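PDB 4PEV: membrane lipoprotein family protein from Aeropyrum pernix, which probably serves as the solute-binding component of an ABC transporter, holding adenosine between its two lobes for uptake into the cell. Local coordinates for residues E100-D104 against K128-Y133; Q160-S164 against K394-P398; P290-I295 against I364-R369. All coordinates share one frame; numbering follows the deposited sequence.

Contact 1. Residues E100-D104 against K128-Y133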
ATOM      1  N   GLU C 100      -8.567   0.518  22.624  1.00 32.39           N
ATOM      2  CA  GLU C 100      -9.118  -0.686  23.263  1.00 32.48           C
ATOM      3  C   GLU C 100     -10.492  -0.442  23.882  1.00 29.71           C
ATOM      4  O   GLU C 100     -11.399  -1.272  23.745  1.00 28.03           O
ATOM      5  CB  GLU C 100      -8.173  -1.240  24.333  1.00 34.62           C
ATOM      6  CG  GLU C 100      -8.521  -2.666  24.767  1.00 37.37           C
ATOM      7  CD  GLU C 100      -7.845  -3.092  26.065  1.00 41.03           C
ATOM      8  OE1 GLU C 100      -8.305  -4.092  26.673  1.00 43.10           O
ATOM      9  OE2 GLU C 100      -6.856  -2.436  26.474  1.00 40.51           O
ATOM     10  N   SER C 101     -10.628   0.685  24.571  1.00 27.75           N
ATOM     11  CA  SER C 101     -11.880   1.059  25.206  1.00 27.76           C
ATOM     12  C   SER C 101     -13.012   1.246  24.211  1.00 28.06           C
ATOM     13  O   SER C 101     -14.159   0.873  24.459  1.00 28.79           O
ATOM     14  CB  SER C 101     -11.703   2.353  25.965  1.00 27.57           C
ATOM     15  OG  SER C 101     -12.929   2.658  26.587  1.00 29.25           O
ATOM     16  N   VAL C 102     -12.664   1.849  23.088  1.00 28.07           N
ATOM     17  CA  VAL C 102     -13.584   2.115  21.990  1.00 28.44           C
ATOM     18  C   VAL C 102     -14.021   0.816  21.296  1.00 29.13           C
ATOM     19  O   VAL C 102     -15.200   0.642  20.901  1.00 29.73           O
ATOM     20  CB  VAL C 102     -12.896   3.110  21.012  1.00 28.32           C
ATOM     21  CG1 VAL C 102     -13.334   2.930  19.573  1.00 29.28           C
ATOM     22  CG2 VAL C 102     -13.140   4.524  21.485  1.00 28.37           C
ATOM     23  N   LEU C 103     -13.065  -0.093  21.131  1.00 28.87           N
ATOM     24  CA  LEU C 103     -13.346  -1.386  20.524  1.00 28.54           C
ATOM     25  C   LEU C 103     -14.207  -2.236  21.454  1.00 28.82           C
ATOM     26  O   LEU C 103     -15.100  -2.952  21.011  1.00 27.94           O
ATOM     27  CB  LEU C 103     -12.037  -2.094  20.199  1.00 28.61           C
ATOM     28  CG  LEU C 103     -12.129  -3.481  19.566  1.00 28.04           C
ATOM     29  CD1 LEU C 103     -13.072  -3.480  18.378  1.00 27.85           C
ATOM     30  CD2 LEU C 103     -10.747  -3.934  19.164  1.00 27.40           C
ATOM     31  N   ASP C 104     -13.940  -2.120  22.749  1.00 30.49           N
ATOM     32  CA  ASP C 104     -14.679  -2.847  23.786  1.00 31.91           C
ATOM     33  C   ASP C 104     -16.137  -2.376  23.879  1.00 28.65           C
ATOM     34  O   ASP C 104     -17.050  -3.188  23.957  1.00 25.74           O
ATOM     35  CB  ASP C 104     -13.942  -2.699  25.139  1.00 35.77           C
ATOM     36  CG  ASP C 104     -14.446  -3.667  26.198  1.00 40.37           C
ATOM     37  OD1 ASP C 104     -15.384  -3.296  26.940  1.00 46.24           O
ATOM     38  OD2 ASP C 104     -13.901  -4.793  26.301  1.00 43.54           O
ATOM     39  N   LYS C 128      -6.907  -8.884  22.839  1.00 42.61           N
ATOM     40  CA  LYS C 128      -7.491  -8.767  24.168  1.00 42.46           C
ATOM     41  C   LYS C 128      -9.020  -8.785  24.168  1.00 40.87           C
ATOM     42  O   LYS C 128      -9.633  -9.435  25.022  1.00 43.03           O
ATOM     43  CB  LYS C 128      -7.018  -7.458  24.806  1.00 45.39           C
ATOM     44  CG  LYS C 128      -5.510  -7.383  24.963  1.00 49.10           C
ATOM     45  CD  LYS C 128      -5.057  -6.058  25.555  1.00 53.20           C
ATOM     46  CE  LYS C 128      -3.761  -6.224  26.340  1.00 55.76           C
ATOM     47  NZ  LYS C 128      -2.855  -5.073  26.076  1.00 58.04           N
ATOM     48  N   VAL C 129      -9.630  -8.065  23.222  1.00 36.26           N
ATOM     49  CA  VAL C 129     -11.079  -7.833  23.229  1.00 33.15           C
ATOM     50  C   VAL C 129     -11.899  -9.003  22.664  1.00 33.23           C
ATOM     51  O   VAL C 129     -12.953  -9.359  23.220  1.00 31.58           O
ATOM     52  CB  VAL C 129     -11.432  -6.541  22.464  1.00 31.77           C
ATOM     53  CG1 VAL C 129     -12.936  -6.416  22.264  1.00 31.50           C
ATOM     54  CG2 VAL C 129     -10.900  -5.320  23.197  1.00 31.91           C
ATOM     55  N   ALA C 130     -11.415  -9.579  21.561  1.00 32.06           N
ATOM     56  CA  ALA C 130     -12.105 -10.648  20.858  1.00 31.55           C
ATOM     57  C   ALA C 130     -12.551 -11.803  21.744  1.00 33.38           C
ATOM     58  O   ALA C 130     -13.686 -12.255  21.608  1.00 36.65           O
ATOM     59  CB  ALA C 130     -11.252 -11.166  19.724  1.00 31.34           C
ATOM     60  N   PRO C 131     -11.674 -12.307  22.640  1.00 34.98           N
ATOM     61  CA  PRO C 131     -12.151 -13.427  23.474  1.00 35.51           C
ATOM     62  C   PRO C 131     -13.245 -13.055  24.496  1.00 35.25           C
ATOM     63  O   PRO C 131     -14.084 -13.896  24.781  1.00 36.55           O
ATOM     64  CB  PRO C 131     -10.873 -13.934  24.160  1.00 34.54           C
ATOM     65  CG  PRO C 131      -9.948 -12.769  24.142  1.00 34.78           C
ATOM     66  CD  PRO C 131     -10.235 -12.061  22.848  1.00 34.80           C
ATOM     67  N   ARG C 132     -13.249 -11.825  25.019  1.00 35.43           N
ATOM     68  CA  ARG C 132     -14.378 -11.327  25.841  1.00 35.96           C
ATOM     69  C   ARG C 132     -15.764 -11.272  25.156  1.00 34.78           C
ATOM     70  O   ARG C 132     -16.765 -11.262  25.846  1.00 34.87           O
ATOM     71  CB  ARG C 132     -14.113  -9.916  26.354  1.00 38.37           C
ATOM     72  CG  ARG C 132     -12.886  -9.749  27.213  1.00 41.38           C
ATOM     73  CD  ARG C 132     -12.902  -8.368  27.831  1.00 44.49           C
ATOM     74  NE  ARG C 132     -11.602  -7.724  27.715  1.00 50.83           N
ATOM     75  CZ  ARG C 132     -11.389  -6.408  27.804  1.00 57.78           C
ATOM     76  NH1 ARG C 132     -12.395  -5.563  28.017  1.00 59.69           N
ATOM     77  NH2 ARG C 132     -10.153  -5.925  27.674  1.00 60.72           N
ATOM     78  N   TYR C 133     -15.839 -11.173  23.829  1.00 34.07           N
ATOM     79  CA  TYR C 133     -17.147 -11.114  23.132  1.00 33.18           C
ATOM     80  C   TYR C 133     -17.206 -12.148  22.022  1.00 34.12           C
ATOM     81  O   TYR C 133     -17.196 -11.797  20.850  1.00 35.20           O
ATOM     82  CB  TYR C 133     -17.393  -9.725  22.543  1.00 30.39           C
ATOM     83  CG  TYR C 133     -17.288  -8.611  23.550  1.00 28.03           C
ATOM     84  CD1 TYR C 133     -18.378  -8.237  24.303  1.00 26.96           C
ATOM     85  CD2 TYR C 133     -16.100  -7.934  23.738  1.00 27.38           C
ATOM     86  CE1 TYR C 133     -18.292  -7.224  25.230  1.00 26.73           C
ATOM     87  CE2 TYR C 133     -16.000  -6.916  24.660  1.00 26.70           C
ATOM     88  CZ  TYR C 133     -17.105  -6.567  25.400  1.00 26.36           C
ATOM     89  OH  TYR C 133     -17.033  -5.563  26.320  1.00 25.95           O
TER
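E100 and D104, one helical turn apart, reach R132 because both CG atoms stand anti to their backbone N (chi1 -165° and -167°), while R132, its CG anti to the carbonyl carbon, bends at chi3 to bring its guanidinium across their ends. The three side chains form a salt-bridge network. E100 OE1 lies at the guanidinium edge, near its plane, 2.8 Å from R132 NH2, although the hydrogen bond is bent and weak. D104 OD2 meets R132 NH1 obliquely. The other carboxylate oxygen, D104 OD1, takes a weak hydrogen bond from Y133 OH at 2.9 Å, so the aspartate is shared between arginine and tyrosine; its carboxylate sits at the edge of the Y133 ring. Beside the salt-bridge network, E100 CG packs on V129 CG2 (3.9 Å) and L103 CG on V129 CG1 (4.1 Å). K128 CD passes E100 OE1 at 4.0 Å, crossing the glutamate chain at about a right angle. Shortened to an alanine, E100 would lose its carboxylate, which is likely to leave the R132 NH2 end without its mate and V129 CG2 less covered. The helical segments run nearly parallel, their axes 10.2 Å apart at a 22° angle, as neighbouring helices on one face of a parallel alpha/beta sheet do. L103 and V129 both rest on Y138 of strand 137-141, and L103 also reaches I115 and L117 of strand 114-118.

Contact 2. Residues Q160-S164 against K394-P398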
ATOM      1  N   GLN C 160       5.520  -8.007   0.006  1.00 35.72           N
ATOM      2  CA  GLN C 160       6.778  -8.278  -0.677  1.00 35.31           C
ATOM      3  C   GLN C 160       6.529  -8.459  -2.180  1.00 35.51           C
ATOM      4  O   GLN C 160       7.310  -7.993  -3.030  1.00 34.04           O
ATOM      5  CB  GLN C 160       7.458  -9.533  -0.112  1.00 35.28           C
ATOM      6  CG  GLN C 160       7.626  -9.559   1.408  1.00 36.34           C
ATOM      7  CD  GLN C 160       6.654 -10.499   2.120  1.00 37.04           C
ATOM      8  OE1 GLN C 160       5.453 -10.524   1.839  1.00 37.38           O
ATOM      9  NE2 GLN C 160       7.178 -11.278   3.050  1.00 39.16           N
ATOM     10  N   GLU C 161       5.423  -9.121  -2.500  1.00 35.37           N
ATOM     11  CA  GLU C 161       5.163  -9.523  -3.861  1.00 37.22           C
ATOM     12  C   GLU C 161       5.042  -8.290  -4.750  1.00 38.18           C
ATOM     13  O   GLU C 161       5.810  -8.148  -5.709  1.00 41.74           O
ATOM     14  CB  GLU C 161       3.928 -10.441  -3.938  1.00 38.52           C
ATOM     15  CG  GLU C 161       4.099 -11.751  -3.156  1.00 38.51           C
ATOM     16  CD  GLU C 161       2.992 -12.788  -3.377  1.00 38.09           C
ATOM     17  OE1 GLU C 161       2.075 -12.582  -4.201  1.00 37.34           O
ATOM     18  OE2 GLU C 161       3.043 -13.839  -2.705  1.00 37.68           O
ATOM     19  N   VAL C 162       4.130  -7.377  -4.410  1.00 36.65           N
ATOM     20  CA  VAL C 162       3.921  -6.162  -5.221  1.00 36.40           C
ATOM     21  C   VAL C 162       5.078  -5.128  -5.128  1.00 34.60           C
ATOM     22  O   VAL C 162       5.445  -4.521  -6.131  1.00 34.98           O
ATOM     23  CB  VAL C 162       2.555  -5.500  -4.910  1.00 36.25           C
ATOM     24  CG1 VAL C 162       2.580  -4.743  -3.586  1.00 36.60           C
ATOM     25  CG2 VAL C 162       2.134  -4.573  -6.037  1.00 36.64           C
ATOM     26  N   ALA C 163       5.642  -4.933  -3.941  1.00 32.16           N
ATOM     27  CA  ALA C 163       6.742  -3.988  -3.756  1.00 31.83           C
ATOM     28  C   ALA C 163       7.982  -4.380  -4.556  1.00 33.34           C
ATOM     29  O   ALA C 163       8.699  -3.511  -5.064  1.00 34.70           O
ATOM     30  CB  ALA C 163       7.099  -3.878  -2.287  1.00 31.13           C
ATOM     31  N   SER C 164       8.251  -5.681  -4.646  1.00 32.12           N
ATOM     32  CA  SER C 164       9.356  -6.168  -5.460  1.00 30.95           C
ATOM     33  C   SER C 164       9.169  -5.785  -6.914  1.00 29.73           C
ATOM     34  O   SER C 164      10.138  -5.439  -7.580  1.00 29.59           O
ATOM     35  CB  SER C 164       9.537  -7.699  -5.324  1.00 31.50           C
ATOM     36  OG  SER C 164       8.443  -8.442  -5.856  1.00 29.60           O
ATOM     37  N   LYS C 394       8.654 -17.638  -3.068  1.00 51.23           N
ATOM     38  CA  LYS C 394       7.823 -17.248  -1.938  1.00 51.96           C
ATOM     39  C   LYS C 394       8.712 -16.559  -0.905  1.00 48.19           C
ATOM     40  O   LYS C 394       9.749 -17.091  -0.504  1.00 45.28           O
ATOM     41  CB  LYS C 394       7.110 -18.465  -1.328  1.00 55.62           C
ATOM     42  CG  LYS C 394       5.968 -18.139  -0.359  1.00 59.99           C
ATOM     43  CD  LYS C 394       5.537 -19.370   0.451  1.00 63.52           C
ATOM     44  CE  LYS C 394       4.330 -19.111   1.343  1.00 63.14           C
ATOM     45  NZ  LYS C 394       3.112 -18.793   0.544  1.00 62.65           N
ATOM     46  N   PHE C 395       8.296 -15.370  -0.488  1.00 44.58           N
ATOM     47  CA  PHE C 395       9.045 -14.594   0.486  1.00 44.90           C
ATOM     48  C   PHE C 395       8.807 -15.111   1.909  1.00 45.19           C
ATOM     49  O   PHE C 395       7.828 -15.800   2.169  1.00 44.37           O
ATOM     50  CB  PHE C 395       8.640 -13.117   0.395  1.00 43.71           C
ATOM     51  CG  PHE C 395       8.982 -12.468  -0.919  1.00 41.71           C
ATOM     52  CD1 PHE C 395       8.087 -12.499  -1.978  1.00 40.88           C
ATOM     53  CD2 PHE C 395      10.191 -11.801  -1.086  1.00 40.06           C
ATOM     54  CE1 PHE C 395       8.393 -11.890  -3.186  1.00 40.63           C
ATOM     55  CE2 PHE C 395      10.504 -11.192  -2.291  1.00 39.41           C
ATOM     56  CZ  PHE C 395       9.606 -11.237  -3.344  1.00 39.60           C
ATOM     57  N   VAL C 396       9.705 -14.765   2.825  1.00 47.58           N
ATOM     58  CA  VAL C 396       9.548 -15.100   4.241  1.00 50.53           C
ATOM     59  C   VAL C 396       8.872 -13.934   4.966  1.00 50.88           C
ATOM     60  O   VAL C 396       9.192 -12.786   4.704  1.00 49.49           O
ATOM     61  CB  VAL C 396      10.906 -15.380   4.932  1.00 52.41           C
ATOM     62  CG1 VAL C 396      10.688 -16.095   6.266  1.00 55.62           C
ATOM     63  CG2 VAL C 396      11.812 -16.219   4.041  1.00 53.77           C
ATOM     64  N   THR C 397       7.949 -14.236   5.877  1.00 52.51           N
ATOM     65  CA  THR C 397       7.317 -13.216   6.713  1.00 53.49           C
ATOM     66  C   THR C 397       8.174 -13.047   7.957  1.00 52.92           C
ATOM     67  O   THR C 397       8.143 -13.909   8.826  1.00 56.71           O
ATOM     68  CB  THR C 397       5.893 -13.636   7.165  1.00 55.75           C
ATOM     69  OG1 THR C 397       5.339 -14.587   6.240  1.00 53.42           O
ATOM     70  CG2 THR C 397       4.966 -12.400   7.294  1.00 56.15           C
ATOM     71  N   PRO C 398       8.942 -11.946   8.060  1.00 52.93           N
ATOM     72  CA  PRO C 398       9.773 -11.775   9.267  1.00 54.47           C
ATOM     73  C   PRO C 398       9.012 -11.901  10.606  1.00 57.75           C
ATOM     74  O   PRO C 398       7.941 -11.311  10.785  1.00 54.04           O
ATOM     75  CB  PRO C 398      10.367 -10.364   9.107  1.00 52.75           C
ATOM     76  CG  PRO C 398       9.621  -9.723   7.986  1.00 51.22           C
ATOM     77  CD  PRO C 398       9.126 -10.834   7.113  1.00 51.42           C
TER
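Q160 CB sits over one face of the F395 ring, 3.6 Å from its centroid and 19° off the normal, a CH-pi contact displaced toward the CG side, where Q160 CB comes within 3.4 Å of F395 CG. The two side chains run antiparallel alongside each other. Q160 bends at chi2 (105°), which carries its amide back along F395 CB, with the amide and ring planes 27° apart. Q160 NE2 then gives a weak, bent hydrogen bond to V396 O at 3.0 Å. At the far end of the ring, F395 CZ approaches S164 OG at 3.9 Å, and F395 CE1 lies 4.1 Å from E161 CA. In the next shell, S164 OG donates to E161 O within the helix at 2.7 Å, which fixes the hydroxyl beside the ring. E161 is held by a salt bridge to R158 and by the backbone N of L326. Y207 of helix 196-214 meets F395 edge-to-face, and I388 of helix 375-389 also touches the phenylalanine. The loop 394-398 is thus fastened to the start of helix 159-181 chiefly by a buried aromatic side chain laid against aliphatic carbon, with a single weak hydrogen bond from the Q160 amide to the V396 carbonyl giving the buried NE2 a backbone acceptor.

Contact 3. Residues P290-I295 against I364-R369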
ATOM      1  N   PRO C 290      -0.379  13.359 -12.883  1.00 35.98           N
ATOM      2  CA  PRO C 290       0.055  12.263 -13.752  1.00 34.48           C
ATOM      3  C   PRO C 290       1.425  12.470 -14.432  1.00 33.26           C
ATOM      4  O   PRO C 290       2.051  11.500 -14.878  1.00 32.56           O
ATOM      5  CB  PRO C 290      -1.072  12.190 -14.793  1.00 35.07           C
ATOM      6  CG  PRO C 290      -2.087  13.219 -14.400  1.00 34.84           C
ATOM      7  CD  PRO C 290      -1.355  14.215 -13.569  1.00 35.19           C
ATOM      8  N   GLN C 291       1.875  13.713 -14.522  1.00 33.46           N
ATOM      9  CA  GLN C 291       3.188  14.003 -15.070  1.00 35.16           C
ATOM     10  C   GLN C 291       4.264  13.353 -14.220  1.00 32.46           C
ATOM     11  O   GLN C 291       5.217  12.800 -14.748  1.00 32.82           O
ATOM     12  CB  GLN C 291       3.431  15.516 -15.134  1.00 40.55           C
ATOM     13  CG  GLN C 291       2.692  16.240 -16.258  1.00 46.17           C
ATOM     14  CD  GLN C 291       2.233  17.642 -15.858  1.00 52.99           C
ATOM     15  OE1 GLN C 291       1.796  17.865 -14.724  1.00 59.51           O
ATOM     16  NE2 GLN C 291       2.320  18.589 -16.789  1.00 53.79           N
ATOM     17  N   THR C 292       4.103  13.404 -12.903  1.00 31.03           N
ATOM     18  CA  THR C 292       5.096  12.834 -11.977  1.00 30.64           C
ATOM     19  C   THR C 292       4.720  11.472 -11.343  1.00 28.31           C
ATOM     20  O   THR C 292       5.611  10.712 -10.950  1.00 27.54           O
ATOM     21  CB  THR C 292       5.451  13.842 -10.855  1.00 31.63           C
ATOM     22  OG1 THR C 292       4.294  14.115 -10.042  1.00 30.87           O
ATOM     23  CG2 THR C 292       6.005  15.158 -11.469  1.00 32.02           C
ATOM     24  N   ILE C 293       3.426  11.171 -11.228  1.00 26.23           N
ATOM     25  CA  ILE C 293       2.994   9.931 -10.579  1.00 26.00           C
ATOM     26  C   ILE C 293       2.808   8.902 -11.667  1.00 25.25           C
ATOM     27  O   ILE C 293       1.757   8.808 -12.268  1.00 24.86           O
ATOM     28  CB  ILE C 293       1.712  10.107  -9.730  1.00 24.97           C
ATOM     29  CG1 ILE C 293       1.939  11.209  -8.698  1.00 25.58           C
ATOM     30  CG2 ILE C 293       1.363   8.823  -8.987  1.00 23.77           C
ATOM     31  CD1 ILE C 293       0.683  11.692  -8.000  1.00 26.15           C
ATOM     32  N   ILE C 294       3.852   8.130 -11.911  1.00 25.98           N
ATOM     33  CA  ILE C 294       3.931   7.324 -13.130  1.00 26.91           C
ATOM     34  C   ILE C 294       3.230   5.957 -13.016  1.00 26.12           C
ATOM     35  O   ILE C 294       2.802   5.402 -14.017  1.00 26.49           O
ATOM     36  CB  ILE C 294       5.407   7.186 -13.559  1.00 27.80           C
ATOM     37  CG1 ILE C 294       5.521   6.893 -15.053  1.00 28.86           C
ATOM     38  CG2 ILE C 294       6.130   6.139 -12.726  1.00 29.19           C
ATOM     39  CD1 ILE C 294       6.949   6.677 -15.512  1.00 28.90           C
ATOM     40  N   ILE C 295       3.103   5.433 -11.801  1.00 26.10           N
ATOM     41  CA  ILE C 295       2.524   4.115 -11.575  1.00 27.36           C
ATOM     42  C   ILE C 295       2.143   3.966 -10.110  1.00 28.11           C
ATOM     43  O   ILE C 295       2.586   4.743  -9.280  1.00 28.98           O
ATOM     44  CB  ILE C 295       3.509   2.989 -11.993  1.00 27.79           C
ATOM     45  CG1 ILE C 295       2.781   1.653 -12.174  1.00 28.70           C
ATOM     46  CG2 ILE C 295       4.641   2.844 -10.986  1.00 27.44           C
ATOM     47  CD1 ILE C 295       3.377   0.782 -13.262  1.00 29.66           C
ATOM     48  N   ILE C 364      -1.586  10.739 -20.402  1.00 36.74           N
ATOM     49  CA  ILE C 364      -0.348  11.285 -19.875  1.00 34.76           C
ATOM     50  C   ILE C 364       0.504  10.243 -19.168  1.00 34.79           C
ATOM     51  O   ILE C 364       1.714  10.268 -19.298  1.00 37.43           O
ATOM     52  CB  ILE C 364      -0.585  12.455 -18.904  1.00 33.45           C
ATOM     53  CG1 ILE C 364      -1.317  13.605 -19.604  1.00 31.04           C
ATOM     54  CG2 ILE C 364       0.748  12.940 -18.328  1.00 32.93           C
ATOM     55  CD1 ILE C 364      -1.649  14.763 -18.689  1.00 30.52           C
ATOM     56  N   VAL C 365      -0.097   9.335 -18.419  1.00 34.99           N
ATOM     57  CA  VAL C 365       0.708   8.344 -17.717  1.00 36.68           C
ATOM     58  C   VAL C 365       1.342   7.398 -18.733  1.00 39.83           C
ATOM     59  O   VAL C 365       2.528   7.081 -18.639  1.00 41.55           O
ATOM     60  CB  VAL C 365      -0.105   7.523 -16.694  1.00 36.28           C
ATOM     61  CG1 VAL C 365       0.781   6.475 -16.033  1.00 35.70           C
ATOM     62  CG2 VAL C 365      -0.735   8.421 -15.638  1.00 35.47           C
HETATM   63  N   MSE C 366       0.553   6.962 -19.712  1.00 42.92           N
HETATM   64  CA  MSE C 366       1.021   6.007 -20.719  1.00 43.61           C
HETATM   65  C   MSE C 366       2.096   6.628 -21.549  1.00 42.66           C
HETATM   66  O   MSE C 366       2.993   5.938 -22.041  1.00 47.01           O
HETATM   67  CB  MSE C 366      -0.106   5.590 -21.657  1.00 47.05           C
HETATM   68  CG  MSE C 366      -1.240   4.837 -20.964  1.00 51.94           C
HETATM   69 SE   MSE C 366      -0.579   3.280 -19.940  1.00 61.62          SE
HETATM   70  CE  MSE C 366      -1.890   3.200 -18.470  1.00 58.31           C
ATOM     71  N   SER C 367       2.013   7.941 -21.715  1.00 38.57           N
ATOM     72  CA  SER C 367       3.030   8.686 -22.423  1.00 36.93           C
ATOM     73  C   SER C 367       4.351   8.568 -21.691  1.00 34.86           C
ATOM     74  O   SER C 367       5.365   8.296 -22.313  1.00 35.65           O
ATOM     75  CB  SER C 367       2.614  10.152 -22.531  1.00 38.14           C
ATOM     76  OG  SER C 367       3.506  10.881 -23.330  1.00 39.08           O
ATOM     77  N   GLN C 368       4.323   8.729 -20.370  1.00 33.53           N
ATOM     78  CA  GLN C 368       5.544   8.730 -19.528  1.00 33.74           C
ATOM     79  C   GLN C 368       6.148   7.337 -19.284  1.00 34.13           C
ATOM     80  O   GLN C 368       7.354   7.198 -19.091  1.00 33.18           O
ATOM     81  CB  GLN C 368       5.250   9.382 -18.176  1.00 33.09           C
ATOM     82  CG  GLN C 368       4.775  10.828 -18.269  1.00 32.84           C
ATOM     83  CD  GLN C 368       5.920  11.816 -18.364  1.00 32.57           C
ATOM     84  OE1 GLN C 368       6.570  11.949 -19.396  1.00 33.03           O
ATOM     85  NE2 GLN C 368       6.178  12.507 -17.278  1.00 33.68           N
ATOM     86  N   ARG C 369       5.298   6.319 -19.269  1.00 35.41           N
ATOM     87  CA  ARG C 369       5.744   4.939 -19.191  1.00 36.97           C
ATOM     88  C   ARG C 369       6.440   4.486 -20.477  1.00 41.28           C
ATOM     89  O   ARG C 369       7.350   3.661 -20.423  1.00 40.78           O
ATOM     90  CB  ARG C 369       4.553   4.037 -18.923  1.00 36.72           C
ATOM     91  CG  ARG C 369       3.911   4.264 -17.565  1.00 37.36           C
ATOM     92  CD  ARG C 369       2.874   3.194 -17.275  1.00 36.55           C
ATOM     93  NE  ARG C 369       2.149   3.440 -16.038  1.00 36.17           N
ATOM     94  CZ  ARG C 369       1.197   2.645 -15.558  1.00 36.87           C
ATOM     95  NH1 ARG C 369       0.858   1.536 -16.213  1.00 36.88           N
ATOM     96  NH2 ARG C 369       0.572   2.962 -14.424  1.00 36.21           N
TER
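R369 lies against I294 and I295 along most of its length. From CB the chain runs extended to NE. R369 CG packs on I294 CG1 at 4.0 Å, and R369 CD passes I294 O at 3.9 Å. R369 NE donates to I294 O at 2.9 Å, nearly along the C=O axis (164°), with the oxygen close to the guanidinium plane. NH2 adds a weak second bond to I294 O, so one carbonyl is gripped twice. I295 CD1 lies over the centre of one guanidinium face, 3.7 Å from R369 CZ, while M366 CE, a selenomethionine methyl, covers the opposite face off-centre. At the tip, R369 NH2 also forms a salt bridge with E286, and NH1 a hydrogen bond to S334 O. The helical segment 364-369 crosses strand residues 293-295 at 73°; this strand joins the central sheet of the second alpha/beta lobe of the periplasmic-binding-protein fold, hydrogen-bonded to strand 277-282. One turn back from R369, V365 CG2 touches P290 CB at 3.9 Å, where I364 CG2 also packs. Q368, bent at chi2 (-84°), turns its amide so that Q368 NE2 reaches Q291 O at 2.7 Å, in the carbonyl plane on a lone pair. I294 CD1 rests against Q368 O.

Overall arrangement
Contacts 1 and 3 lie on opposite sides of the chain's centre, their own centres 45 Å apart, contact 1 pairing two helices in one lobe, contact 3 setting a helix against a loop and strand in the other. Contact 2 is more central, its centre 13 Å from that of the chain, and follows contact 1 in sequence; its two segments enclose contact 3 along the chain. Contacts 2 and 3 come within about 9 Å at their nearest atoms without touching. None of the three reaches the adenosine: the Q160 side chain is about 11 Å from it, that of I293 about 13 Å and that of L103 about 14 Å. Each joins parts of the fold at a distance from the pocket, the Q160 side chain about 10 Å from those of D142 and K299, which bind adenosine.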